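Local coordinates for protein transcription factor MBP1 (Magnaporthe oryzae, PDB 4UX5) that binds DNA through its N-terminal winged helix-turn-helix domain, the part held here, and probably acts as a transcription activator for RNA polymerase II, at residues V38-R42 / V43-I47; F58-P61 / A62-R65; L99-N103 / N104-R108. All blocks are in the same frame, centred on the assembly; numbering follows the deposited sequence.

Contact 1: residues V38-R42 / V43-I47; sequences VMRRR and VDDWI
R41 and D44 meet across a tight turn that carries the chain from the end of strand 36-41 back on itself toward strand 47-48, within the KilA-N region of this winged helix-turn-helix domain. The two halves run nearly antiparallel, and a single bridge pairs R40 with I47. The turn is closed by R41 N to W46 O, 2.8 Å, while the return bond from D45 N to R41 O is weak.

The R41 guanidinium presents NE and NH2 to the D44 carboxylate, one nitrogen to each oxygen: NE gives to OD1 at 2.9 Å and NH2 to OD2 at 3.1 Å. Both oxygens are met on their syn sides, although the two planes are turned 45° from each other. D44 can face back toward R41 because its CG stands between the backbone N and the carbonyl carbon (chi1 53°). R41 NH2 also lies 3.3 Å from W46 CE3, the two side chains running alongside; E77 takes a second salt bridge from this NH2, and R41 NH1 is hydrogen-bonded to Y86 OH.

R40 reaches D45 differently. Its bent chain lies beside the aspartate, the planes are almost perpendicular, and R40 NH1 and D45 OD1 form a salt bridge whose hydrogen bond is weak; the carbonyls of I112 and F115 hold NH2. Farther back along the strand, V38 CG1 meets I47 CD1 at 3.7 Å. D44 OD1 also closes an Asx turn, accepting W46 N at 3.2 Å from above the carboxylate plane, 60° out of it.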
ATOM      1  N   VAL A  38       1.992  -6.952 -19.191  1.00 29.43           N
ATOM      2  CA  VAL A  38       2.860  -7.371 -18.100  1.00 32.14           C
ATOM      3  C   VAL A  38       4.087  -6.469 -18.091  1.00 29.37           C
ATOM      4  O   VAL A  38       4.768  -6.331 -19.105  1.00 33.61           O
ATOM      5  CB  VAL A  38       3.299  -8.845 -18.231  1.00 33.43           C
ATOM      6  CG1 VAL A  38       4.288  -9.204 -17.132  1.00 32.99           C
ATOM      7  CG2 VAL A  38       2.091  -9.774 -18.187  1.00 34.09           C
ATOM      8  N   MET A  39       4.366  -5.849 -16.949  1.00 28.74           N
ATOM      9  CA  MET A  39       5.465  -4.895 -16.859  1.00 28.09           C
ATOM     10  C   MET A  39       6.705  -5.500 -16.217  1.00 29.58           C
ATOM     11  O   MET A  39       6.615  -6.225 -15.227  1.00 26.96           O
ATOM     12  CB  MET A  39       5.036  -3.655 -16.070  1.00 25.13           C
ATOM     13  CG  MET A  39       3.888  -2.884 -16.690  1.00 27.57           C
ATOM     14  SD  MET A  39       3.576  -1.328 -15.837  1.00 34.65           S
ATOM     15  CE  MET A  39       2.068  -0.799 -16.650  1.00 32.44           C
ATOM     16  N   ARG A  40       7.861  -5.193 -16.798  1.00 31.17           N
ATOM     17  CA  ARG A  40       9.145  -5.567 -16.219  1.00 33.60           C
ATOM     18  C   ARG A  40       9.966  -4.303 -15.988  1.00 22.85           C
ATOM     19  O   ARG A  40      10.147  -3.502 -16.904  1.00 23.61           O
ATOM     20  CB  ARG A  40       9.899  -6.539 -17.133  1.00 36.79           C
ATOM     21  CG  ARG A  40      11.096  -7.199 -16.467  1.00 36.18           C
ATOM     22  CD  ARG A  40      12.319  -7.223 -17.374  1.00 39.49           C
ATOM     23  NE  ARG A  40      12.232  -8.236 -18.421  1.00 40.05           N
ATOM     24  CZ  ARG A  40      13.252  -8.599 -19.194  1.00 43.02           C
ATOM     25  NH1 ARG A  40      14.441  -8.034 -19.034  1.00 42.15           N
ATOM     26  NH2 ARG A  40      13.086  -9.531 -20.123  1.00 44.25           N
ATOM     27  N   ARG A  41      10.451  -4.114 -14.764  1.00 35.05           N
ATOM     28  CA  ARG A  41      11.246  -2.931 -14.443  1.00 35.02           C
ATOM     29  C   ARG A  41      12.606  -2.964 -15.130  1.00 35.69           C
ATOM     30  O   ARG A  41      13.212  -4.023 -15.272  1.00 40.21           O
ATOM     31  CB  ARG A  41      11.431  -2.798 -12.935  1.00 38.17           C
ATOM     32  CG  ARG A  41      10.405  -1.912 -12.262  1.00 39.03           C
ATOM     33  CD  ARG A  41      10.990  -1.277 -11.017  1.00 41.08           C
ATOM     34  NE  ARG A  41      11.382  -2.278 -10.030  1.00 40.41           N
ATOM     35  CZ  ARG A  41      10.621  -2.646  -9.006  1.00 38.01           C
ATOM     36  NH1 ARG A  41       9.429  -2.091  -8.832  1.00 40.79           N
ATOM     37  NH2 ARG A  41      11.054  -3.564  -8.152  1.00 32.74           N
ATOM     38  N   ARG A  42      13.085  -1.802 -15.555  1.00 40.19           N
ATOM     39  CA  ARG A  42      14.354  -1.730 -16.270  1.00 36.32           C
ATOM     40  C   ARG A  42      15.550  -1.742 -15.323  1.00 38.23           C
ATOM     41  O   ARG A  42      16.628  -2.215 -15.682  1.00 40.55           O
ATOM     42  CB  ARG A  42      14.400  -0.479 -17.149  1.00 50.33           C
ATOM     43  CG  ARG A  42      15.595  -0.430 -18.090  1.00 55.68           C
ATOM     44  CD  ARG A  42      15.374   0.576 -19.205  1.00 59.67           C
ATOM     45  NE  ARG A  42      13.951   0.843 -19.406  1.00 61.36           N
ATOM     46  CZ  ARG A  42      13.425   1.307 -20.533  1.00 63.69           C
ATOM     47  NH1 ARG A  42      14.200   1.548 -21.582  1.00 66.88           N
ATOM     48  NH2 ARG A  42      12.119   1.524 -20.615  1.00 61.20           N
ATOM     49  N   VAL A  43      15.355  -1.237 -14.109  1.00 36.24           N
ATOM     50  CA  VAL A  43      16.471  -1.025 -13.190  1.00 43.10           C
ATOM     51  C   VAL A  43      16.893  -2.298 -12.447  1.00 44.28           C
ATOM     52  O   VAL A  43      18.052  -2.430 -12.053  1.00 47.61           O
ATOM     53  CB  VAL A  43      16.137   0.083 -12.158  1.00 48.32           C
ATOM     54  CG1 VAL A  43      15.136  -0.416 -11.122  1.00 47.14           C
ATOM     55  CG2 VAL A  43      17.404   0.587 -11.483  1.00 48.87           C
ATOM     56  N   ASP A  44      15.972  -3.241 -12.270  1.00 41.51           N
ATOM     57  CA  ASP A  44      16.292  -4.461 -11.534  1.00 42.52           C
ATOM     58  C   ASP A  44      15.624  -5.703 -12.117  1.00 42.37           C
ATOM     59  O   ASP A  44      15.717  -6.790 -11.543  1.00 43.07           O
ATOM     60  CB  ASP A  44      15.901  -4.313 -10.061  1.00 44.09           C
ATOM     61  CG  ASP A  44      14.456  -3.885  -9.878  1.00 44.88           C
ATOM     62  OD1 ASP A  44      13.712  -3.833 -10.881  1.00 40.33           O
ATOM     63  OD2 ASP A  44      14.060  -3.605  -8.725  1.00 47.61           O
ATOM     64  N   ASP A  45      14.949  -5.531 -13.249  1.00 37.20           N
ATOM     65  CA  ASP A  45      14.254  -6.623 -13.928  1.00 46.05           C
ATOM     66  C   ASP A  45      13.187  -7.295 -13.069  1.00 36.25           C
ATOM     67  O   ASP A  45      12.776  -8.417 -13.352  1.00 38.18           O
ATOM     68  CB  ASP A  45      15.251  -7.678 -14.414  1.00 47.64           C
ATOM     69  CG  ASP A  45      15.905  -7.299 -15.723  1.00 48.65           C
ATOM     70  OD1 ASP A  45      15.365  -6.416 -16.424  1.00 46.57           O
ATOM     71  OD2 ASP A  45      16.952  -7.894 -16.057  1.00 51.16           O
ATOM     72  N   TRP A  46      12.735  -6.616 -12.022  1.00 39.09           N
ATOM     73  CA  TRP A  46      11.615  -7.133 -11.251  1.00 38.24           C
ATOM     74  C   TRP A  46      10.349  -7.036 -12.090  1.00 38.03           C
ATOM     75  O   TRP A  46      10.185  -6.104 -12.878  1.00 39.50           O
ATOM     76  CB  TRP A  46      11.452  -6.377  -9.935  1.00 33.14           C
ATOM     77  CG  TRP A  46      12.400  -6.823  -8.866  1.00 35.24           C
ATOM     78  CD1 TRP A  46      13.669  -7.299  -9.033  1.00 37.35           C
ATOM     79  CD2 TRP A  46      12.144  -6.850  -7.457  1.00 42.28           C
ATOM     80  NE1 TRP A  46      14.220  -7.613  -7.814  1.00 45.21           N
ATOM     81  CE2 TRP A  46      13.304  -7.345  -6.830  1.00 43.04           C
ATOM     82  CE3 TRP A  46      11.048  -6.499  -6.665  1.00 41.63           C
ATOM     83  CZ2 TRP A  46      13.399  -7.498  -5.449  1.00 40.37           C
ATOM     84  CZ3 TRP A  46      11.143  -6.650  -5.295  1.00 42.89           C
ATOM     85  CH2 TRP A  46      12.310  -7.146  -4.701  1.00 39.70           C
ATOM     86  N   ILE A  47       9.457  -8.006 -11.921  1.00 36.57           N
ATOM     87  CA  ILE A  47       8.278  -8.108 -12.769  1.00 33.15           C
ATOM     88  C   ILE A  47       6.999  -8.090 -11.930  1.00 30.63           C
ATOM     89  O   ILE A  47       7.004  -8.488 -10.765  1.00 31.48           O
ATOM     90  CB  ILE A  47       8.339  -9.390 -13.640  1.00 36.74           C
ATOM     91  CG1 ILE A  47       7.330  -9.320 -14.788  1.00 33.03           C
ATOM     92  CG2 ILE A  47       8.144 -10.638 -12.785  1.00 37.28           C
ATOM     93  CD1 ILE A  47       7.634 -10.271 -15.920  1.00 39.08           C
TER

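Contact 2: residues F58-P61 / A62-R65; sequences FDKP and ARTR. With nucleotides of chain C.
K60 and T64, one helical turn apart, meet in the N-terminal turn of helix 60-71, a part of the winged helix-turn-helix domain that here meets both a base and the phosphate backbone of the DNA. T64 N donates to K60 O at 2.9 Å. T64 OG1 donates to the same oxygen from 46° above the carbonyl plane; its separation of 2.5 Å from K60 O is unusually short, so the exact length is doubtful. With OG1 beside the backbone N (chi1 -64°), the hydroxyl is folded back onto the helix. The lysine's own amine leaves in another direction: K60 NZ donates to N7 of guanine DG10 of chain C at 2.9 Å. N7 lies on the major-groove edge of a purine, so this bond is a direct contact with a base, and the same side chain also packs on a thymine base of the DNA.

D59 occupies the N-cap position. Its carbonyl oxygen starts the regular helical pattern, receiving R63 N at 3.1 Å, and R65 N continues it to P61 O. D59 OD1 itself lies 3.2 Å from A62 CB.

R63 turns its extended chain back over the first turn. NH1 makes a weak bond to F58 O, which lies at the guanidinium edge, while K60 CA sits 3.7 Å above one face, over its centre. NH2 is satisfied by a salt bridge to a DNA phosphate. R63 thus spans the helix start and the DNA backbone, and its positive neighbour K60 serves the base.

F58 CD1 rests against A62 CB at 3.9 Å. Helix 49-55 packs against this helix start, its L53 touched by F58 and R63 and its K54 by R63.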
ATOM      1  N   PHE A  58      -7.037 -16.148 -13.453  1.00 72.12           N
ATOM      2  CA  PHE A  58      -7.391 -15.799 -12.078  1.00 63.94           C
ATOM      3  C   PHE A  58      -8.065 -14.440 -11.927  1.00 57.61           C
ATOM      4  O   PHE A  58      -7.579 -13.431 -12.437  1.00 58.00           O
ATOM      5  CB  PHE A  58      -6.146 -15.837 -11.194  1.00 53.45           C
ATOM      6  CG  PHE A  58      -5.485 -17.177 -11.147  1.00 54.81           C
ATOM      7  CD1 PHE A  58      -6.166 -18.280 -10.660  1.00 55.65           C
ATOM      8  CD2 PHE A  58      -4.183 -17.339 -11.590  1.00 54.04           C
ATOM      9  CE1 PHE A  58      -5.561 -19.524 -10.616  1.00 59.20           C
ATOM     10  CE2 PHE A  58      -3.572 -18.579 -11.548  1.00 57.05           C
ATOM     11  CZ  PHE A  58      -4.262 -19.673 -11.059  1.00 58.38           C
ATOM     12  N   ASP A  59      -9.183 -14.424 -11.206  1.00 57.22           N
ATOM     13  CA  ASP A  59      -9.863 -13.178 -10.866  1.00 57.79           C
ATOM     14  C   ASP A  59      -9.334 -12.640  -9.539  1.00 56.95           C
ATOM     15  O   ASP A  59      -8.408 -13.211  -8.964  1.00 54.95           O
ATOM     16  CB  ASP A  59     -11.376 -13.390 -10.798  1.00 67.02           C
ATOM     17  CG  ASP A  59     -11.781 -14.349  -9.698  1.00 76.55           C
ATOM     18  OD1 ASP A  59     -10.948 -15.188  -9.297  1.00 79.49           O
ATOM     19  OD2 ASP A  59     -12.937 -14.267  -9.236  1.00 81.23           O
ATOM     20  N   LYS A  60      -9.935 -11.558  -9.048  1.00 54.41           N
ATOM     21  CA  LYS A  60      -9.400 -10.843  -7.888  1.00 54.11           C
ATOM     22  C   LYS A  60      -9.215 -11.720  -6.636  1.00 48.51           C
ATOM     23  O   LYS A  60      -8.110 -11.774  -6.096  1.00 47.98           O
ATOM     24  CB  LYS A  60     -10.282  -9.632  -7.554  1.00 45.26           C
ATOM     25  CG  LYS A  60      -9.662  -8.670  -6.547  1.00 44.73           C
ATOM     26  CD  LYS A  60      -8.350  -8.101  -7.072  1.00 50.14           C
ATOM     27  CE  LYS A  60      -7.730  -7.113  -6.092  1.00 49.65           C
ATOM     28  NZ  LYS A  60      -8.602  -5.928  -5.851  1.00 50.74           N
ATOM     29  N   PRO A  61     -10.274 -12.422  -6.174  1.00 52.38           N
ATOM     30  CA  PRO A  61     -10.071 -13.182  -4.933  1.00 56.12           C
ATOM     31  C   PRO A  61      -9.083 -14.338  -5.091  1.00 64.74           C
ATOM     32  O   PRO A  61      -8.380 -14.680  -4.138  1.00 69.27           O
ATOM     33  CB  PRO A  61     -11.474 -13.721  -4.612  1.00 60.47           C
ATOM     34  CG  PRO A  61     -12.412 -12.895  -5.434  1.00 58.69           C
ATOM     35  CD  PRO A  61     -11.652 -12.574  -6.672  1.00 54.13           C
ATOM     36  N   ALA A  62      -9.035 -14.926  -6.282  1.00 60.97           N
ATOM     37  CA  ALA A  62      -8.151 -16.058  -6.549  1.00 62.09           C
ATOM     38  C   ALA A  62      -6.684 -15.656  -6.445  1.00 58.16           C
ATOM     39  O   ALA A  62      -5.906 -16.292  -5.733  1.00 56.29           O
ATOM     40  CB  ALA A  62      -8.440 -16.645  -7.923  1.00 56.63           C
ATOM     41  N   ARG A  63      -6.311 -14.599  -7.158  1.00 49.91           N
ATOM     42  CA  ARG A  63      -4.929 -14.144  -7.143  1.00 51.95           C
ATOM     43  C   ARG A  63      -4.592 -13.463  -5.823  1.00 51.17           C
ATOM     44  O   ARG A  63      -3.432 -13.429  -5.425  1.00 50.57           O
ATOM     45  CB  ARG A  63      -4.643 -13.212  -8.326  1.00 43.39           C
ATOM     46  CG  ARG A  63      -5.516 -11.973  -8.419  1.00 41.56           C
ATOM     47  CD  ARG A  63      -5.169 -11.186  -9.681  1.00 38.31           C
ATOM     48  NE  ARG A  63      -5.848  -9.895  -9.754  1.00 53.41           N
ATOM     49  CZ  ARG A  63      -6.946  -9.662 -10.467  1.00 52.44           C
ATOM     50  NH1 ARG A  63      -7.499 -10.638 -11.174  1.00 53.47           N
ATOM     51  NH2 ARG A  63      -7.490  -8.452 -10.472  1.00 52.23           N
ATOM     52  N   THR A  64      -5.606 -12.936  -5.140  1.00 48.96           N
ATOM     53  CA  THR A  64      -5.410 -12.391  -3.800  1.00 50.44           C
ATOM     54  C   THR A  64      -4.867 -13.478  -2.879  1.00 54.27           C
ATOM     55  O   THR A  64      -3.920 -13.253  -2.125  1.00 61.35           O
ATOM     56  CB  THR A  64      -6.716 -11.824  -3.199  1.00 52.35           C
ATOM     57  OG1 THR A  64      -7.166 -10.713  -3.981  1.00 53.31           O
ATOM     58  CG2 THR A  64      -6.490 -11.361  -1.769  1.00 54.84           C
ATOM     59  N   ARG A  65      -5.467 -14.662  -2.959  1.00 57.50           N
ATOM     60  CA  ARG A  65      -5.038 -15.799  -2.150  1.00 61.93           C
ATOM     61  C   ARG A  65      -3.634 -16.259  -2.534  1.00 62.38           C
ATOM     62  O   ARG A  65      -2.808 -16.544  -1.667  1.00 63.04           O
ATOM     63  CB  ARG A  65      -6.023 -16.961  -2.292  1.00 65.93           C
ATOM     64  CG  ARG A  65      -5.620 -18.199  -1.506  1.00 71.24           C
ATOM     65  CD  ARG A  65      -6.357 -19.435  -1.990  1.00 79.59           C
ATOM     66  NE  ARG A  65      -5.846 -20.649  -1.359  1.00 84.92           N
ATOM     67  CZ  ARG A  65      -6.193 -21.882  -1.714  1.00 88.89           C
ATOM     68  NH1 ARG A  65      -7.057 -22.071  -2.702  1.00 88.62           N
ATOM     69  NH2 ARG A  65      -5.675 -22.927  -1.082  1.00 93.12           N
TER
ATOM     70  P    DG C  10      -2.429  -6.661  -5.712  1.00 30.61           P
ATOM     71  OP1  DG C  10      -1.193  -7.427  -5.998  1.00 40.88           O
ATOM     72  OP2  DG C  10      -3.743  -7.166  -6.168  1.00 33.98           O
ATOM     73  O5'  DG C  10      -2.478  -6.420  -4.133  1.00 30.93           O
ATOM     74  C5'  DG C  10      -1.372  -5.809  -3.479  1.00 37.86           C
ATOM     75  C4'  DG C  10      -1.811  -5.097  -2.209  1.00 39.30           C
ATOM     76  O4'  DG C  10      -2.960  -4.252  -2.490  1.00 38.09           O
ATOM     77  C3'  DG C  10      -2.236  -6.015  -1.065  1.00 40.25           C
ATOM     78  O3'  DG C  10      -1.802  -5.468   0.164  1.00 45.86           O
ATOM     79  C2'  DG C  10      -3.756  -6.002  -1.170  1.00 38.06           C
ATOM     80  C1'  DG C  10      -4.004  -4.567  -1.597  1.00 38.84           C
ATOM     81  N9   DG C  10      -5.275  -4.380  -2.283  1.00 37.63           N
ATOM     82  C8   DG C  10      -5.751  -5.101  -3.350  1.00 33.56           C
ATOM     83  N7   DG C  10      -6.927  -4.710  -3.757  1.00 31.58           N
ATOM     84  C5   DG C  10      -7.251  -3.662  -2.905  1.00 37.52           C
ATOM     85  C6   DG C  10      -8.405  -2.846  -2.864  1.00 33.39           C
ATOM     86  O6   DG C  10      -9.402  -2.892  -3.597  1.00 33.59           O
ATOM     87  N1   DG C  10      -8.332  -1.901  -1.842  1.00 34.60           N
ATOM     88  C2   DG C  10      -7.276  -1.762  -0.973  1.00 38.25           C
ATOM     89  N2   DG C  10      -7.385  -0.793  -0.053  1.00 36.50           N
ATOM     90  N3   DG C  10      -6.187  -2.521  -1.003  1.00 38.11           N
ATOM     91  C4   DG C  10      -6.244  -3.447  -1.991  1.00 38.01           C
TER

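Contact 3: residues L99-N103 / N104-R108; sequences LAHRN and NIFDR
A100 and H101 accept the two backbone bonds that end helix 93-102 in a Schellman motif, I105 N reaching A100 O at 2.9 Å. N104 N reaches H101 O, also at 2.9 Å. N104, the C-prime residue, has positive phi (57°), and the reversal brings F106 back against the last helical turn.

There the H101 and F106 rings form an offset stack, centroids 4.1 Å apart and planes 18° from parallel. H101 CE1 lies over the centre of the phenyl face, whereas F106 CG sits toward the rim of the imidazole. With its CG directed opposite the backbone N (chi1 180°), F106 runs alongside the histidine, and its CB adds a CH-pi contact 3.9 Å from the imidazole centroid. A100 CB lies at the edge of the phenyl ring and also meets I105 CG2 at 3.8 Å; I105 itself packs on I52 and A55 of helix 49-55.

N103 adds a side-chain bond at the helix end. Its ND2 gives a straight bond to L99 O, 2.8 Å, the acceptor lying in the amide plane; L99 O also takes a weak bond from N103 N.

F106 continues on to the ring of F113. Polar bonding here is therefore spent largely on terminal helix carbonyls, and the side chains crossing the turn are held by apolar and ring contacts; the imidazole is placed by the stack on F106 together with a weak ND1 bond to E97 O.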
ATOM      1  N   LEU A  99       6.800 -18.395 -11.044  1.00 42.91           N
ATOM      2  CA  LEU A  99       5.369 -18.184 -10.846  1.00 47.95           C
ATOM      3  C   LEU A  99       4.577 -18.426 -12.126  1.00 47.43           C
ATOM      4  O   LEU A  99       3.501 -19.022 -12.098  1.00 48.73           O
ATOM      5  CB  LEU A  99       5.107 -16.765 -10.338  1.00 40.46           C
ATOM      6  CG  LEU A  99       3.650 -16.384 -10.073  1.00 40.44           C
ATOM      7  CD1 LEU A  99       3.108 -17.147  -8.876  1.00 44.09           C
ATOM      8  CD2 LEU A  99       3.515 -14.884  -9.860  1.00 42.57           C
ATOM      9  N   ALA A 100       5.117 -17.956 -13.245  1.00 39.04           N
ATOM     10  CA  ALA A 100       4.453 -18.096 -14.532  1.00 38.09           C
ATOM     11  C   ALA A 100       4.380 -19.561 -14.948  1.00 51.36           C
ATOM     12  O   ALA A 100       3.396 -19.998 -15.545  1.00 51.32           O
ATOM     13  CB  ALA A 100       5.173 -17.276 -15.592  1.00 35.88           C
ATOM     14  N   HIS A 101       5.424 -20.317 -14.629  1.00 50.84           N
ATOM     15  CA  HIS A 101       5.431 -21.746 -14.903  1.00 52.65           C
ATOM     16  C   HIS A 101       4.407 -22.466 -14.032  1.00 55.17           C
ATOM     17  O   HIS A 101       3.559 -23.192 -14.548  1.00 56.06           O
ATOM     18  CB  HIS A 101       6.827 -22.336 -14.686  1.00 53.43           C
ATOM     19  CG  HIS A 101       7.760 -22.123 -15.837  1.00 51.23           C
ATOM     20  ND1 HIS A 101       8.844 -21.272 -15.773  1.00 51.25           N
ATOM     21  CD2 HIS A 101       7.768 -22.646 -17.085  1.00 51.53           C
ATOM     22  CE1 HIS A 101       9.480 -21.285 -16.928  1.00 51.15           C
ATOM     23  NE2 HIS A 101       8.847 -22.110 -17.744  1.00 52.30           N
ATOM     24  N   ARG A 102       4.480 -22.238 -12.720  1.00 56.94           N
ATOM     25  CA  ARG A 102       3.591 -22.893 -11.756  1.00 60.62           C
ATOM     26  C   ARG A 102       2.115 -22.649 -12.053  1.00 59.11           C
ATOM     27  O   ARG A 102       1.262 -23.456 -11.686  1.00 61.87           O
ATOM     28  CB  ARG A 102       3.902 -22.431 -10.327  1.00 66.18           C
ATOM     29  CG  ARG A 102       5.300 -22.769  -9.836  1.00 72.98           C
ATOM     30  CD  ARG A 102       5.393 -22.695  -8.317  1.00 80.29           C
ATOM     31  NE  ARG A 102       4.803 -21.474  -7.770  1.00 83.47           N
ATOM     32  CZ  ARG A 102       5.478 -20.351  -7.537  1.00 83.22           C
ATOM     33  NH1 ARG A 102       6.773 -20.282  -7.810  1.00 83.90           N
ATOM     34  NH2 ARG A 102       4.855 -19.296  -7.030  1.00 81.90           N
ATOM     35  N   ASN A 103       1.817 -21.537 -12.716  1.00 49.97           N
ATOM     36  CA  ASN A 103       0.441 -21.194 -13.046  1.00 52.79           C
ATOM     37  C   ASN A 103       0.157 -21.304 -14.542  1.00 54.89           C
ATOM     38  O   ASN A 103      -0.809 -20.728 -15.043  1.00 54.04           O
ATOM     39  CB  ASN A 103       0.112 -19.787 -12.547  1.00 48.68           C
ATOM     40  CG  ASN A 103       0.106 -19.696 -11.031  1.00 46.22           C
ATOM     41  OD1 ASN A 103      -0.922 -19.912 -10.389  1.00 48.11           O
ATOM     42  ND2 ASN A 103       1.259 -19.381 -10.450  1.00 41.10           N
ATOM     43  N   ASN A 104       1.018 -22.035 -15.247  1.00 54.92           N
ATOM     44  CA  ASN A 104       0.769 -22.420 -16.636  1.00 58.52           C
ATOM     45  C   ASN A 104       0.525 -21.240 -17.582  1.00 50.49           C
ATOM     46  O   ASN A 104      -0.480 -21.208 -18.291  1.00 53.39           O
ATOM     47  CB  ASN A 104      -0.428 -23.378 -16.690  1.00 57.27           C
ATOM     48  CG  ASN A 104      -0.456 -24.219 -17.956  1.00 64.95           C
ATOM     49  OD1 ASN A 104       0.587 -24.617 -18.477  1.00 62.49           O
ATOM     50  ND2 ASN A 104      -1.656 -24.496 -18.454  1.00 66.28           N
ATOM     51  N   ILE A 105       1.442 -20.277 -17.603  1.00 47.23           N
ATOM     52  CA  ILE A 105       1.239 -19.070 -18.404  1.00 44.61           C
ATOM     53  C   ILE A 105       2.551 -18.540 -18.990  1.00 42.26           C
ATOM     54  O   ILE A 105       2.568 -17.519 -19.681  1.00 44.79           O
ATOM     55  CB  ILE A 105       0.554 -17.959 -17.563  1.00 45.30           C
ATOM     56  CG1 ILE A 105      -0.107 -16.903 -18.457  1.00 41.76           C
ATOM     57  CG2 ILE A 105       1.539 -17.327 -16.586  1.00 37.17           C
ATOM     58  CD1 ILE A 105      -1.128 -17.465 -19.418  1.00 46.68           C
ATOM     59  N   PHE A 106       3.646 -19.244 -18.724  1.00 42.39           N
ATOM     60  CA  PHE A 106       4.959 -18.809 -19.185  1.00 42.24           C
ATOM     61  C   PHE A 106       5.049 -18.679 -20.707  1.00 43.10           C
ATOM     62  O   PHE A 106       5.702 -17.771 -21.222  1.00 41.19           O
ATOM     63  CB  PHE A 106       6.043 -19.769 -18.694  1.00 41.93           C
ATOM     64  CG  PHE A 106       7.425 -19.386 -19.137  1.00 47.03           C
ATOM     65  CD1 PHE A 106       8.151 -18.436 -18.437  1.00 43.04           C
ATOM     66  CD2 PHE A 106       7.993 -19.966 -20.259  1.00 51.23           C
ATOM     67  CE1 PHE A 106       9.424 -18.076 -18.846  1.00 37.03           C
ATOM     68  CE2 PHE A 106       9.263 -19.611 -20.672  1.00 44.67           C
ATOM     69  CZ  PHE A 106       9.980 -18.665 -19.965  1.00 44.71           C
ATOM     70  N   ASP A 107       4.399 -19.593 -21.420  1.00 47.55           N
ATOM     71  CA  ASP A 107       4.458 -19.602 -22.877  1.00 50.53           C
ATOM     72  C   ASP A 107       3.817 -18.360 -23.495  1.00 52.59           C
ATOM     73  O   ASP A 107       4.352 -17.787 -24.445  1.00 52.31           O
ATOM     74  CB  ASP A 107       3.789 -20.863 -23.432  1.00 61.81           C
ATOM     75  CG  ASP A 107       4.598 -22.116 -23.161  1.00 58.90           C
ATOM     76  OD1 ASP A 107       5.835 -22.007 -23.018  1.00 57.49           O
ATOM     77  OD2 ASP A 107       4.001 -23.212 -23.095  1.00 73.81           O
ATOM     78  N   ARG A 108       2.675 -17.946 -22.960  1.00 47.90           N
ATOM     79  CA  ARG A 108       1.986 -16.770 -23.483  1.00 55.30           C
ATOM     80  C   ARG A 108       2.742 -15.485 -23.151  1.00 47.65           C
ATOM     81  O   ARG A 108       2.631 -14.484 -23.859  1.00 46.79           O
ATOM     82  CB  ARG A 108       0.559 -16.690 -22.933  1.00 58.14           C
ATOM     83  CG  ARG A 108      -0.278 -15.579 -23.550  1.00 61.23           C
ATOM     84  CD  ARG A 108      -1.661 -15.516 -22.933  1.00 64.05           C
ATOM     85  NE  ARG A 108      -2.481 -14.464 -23.526  1.00 65.18           N
ATOM     86  CZ  ARG A 108      -3.315 -14.652 -24.543  1.00 69.04           C
ATOM     87  NH1 ARG A 108      -3.442 -15.855 -25.085  1.00 72.28           N
ATOM     88  NH2 ARG A 108      -4.025 -13.637 -25.018  1.00 69.86           N
TER

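Overall arrangement
All three contacts are local, lying in series within the KilA-N region, but they close different elements. Contact 1, partly buried and with its centre about 7 Å from the chain centre, links the two small sheets through a turn, and arginine-aspartate pairs dominate its chemistry. Contact 2 is a surface contact at the opposite side of the chain centre, its centre about 22 Å from that of contact 1; it opens a helix and turns basic groups to DNA. Contact 3, partly buried, ends a helix with carbonyl capping and stacked rings. Contacts 2 and 3 both pack on helix 49-55 and touch directly, F58 CE2 lying 3.2 Å from N103 OD1; contact 1 touches neither.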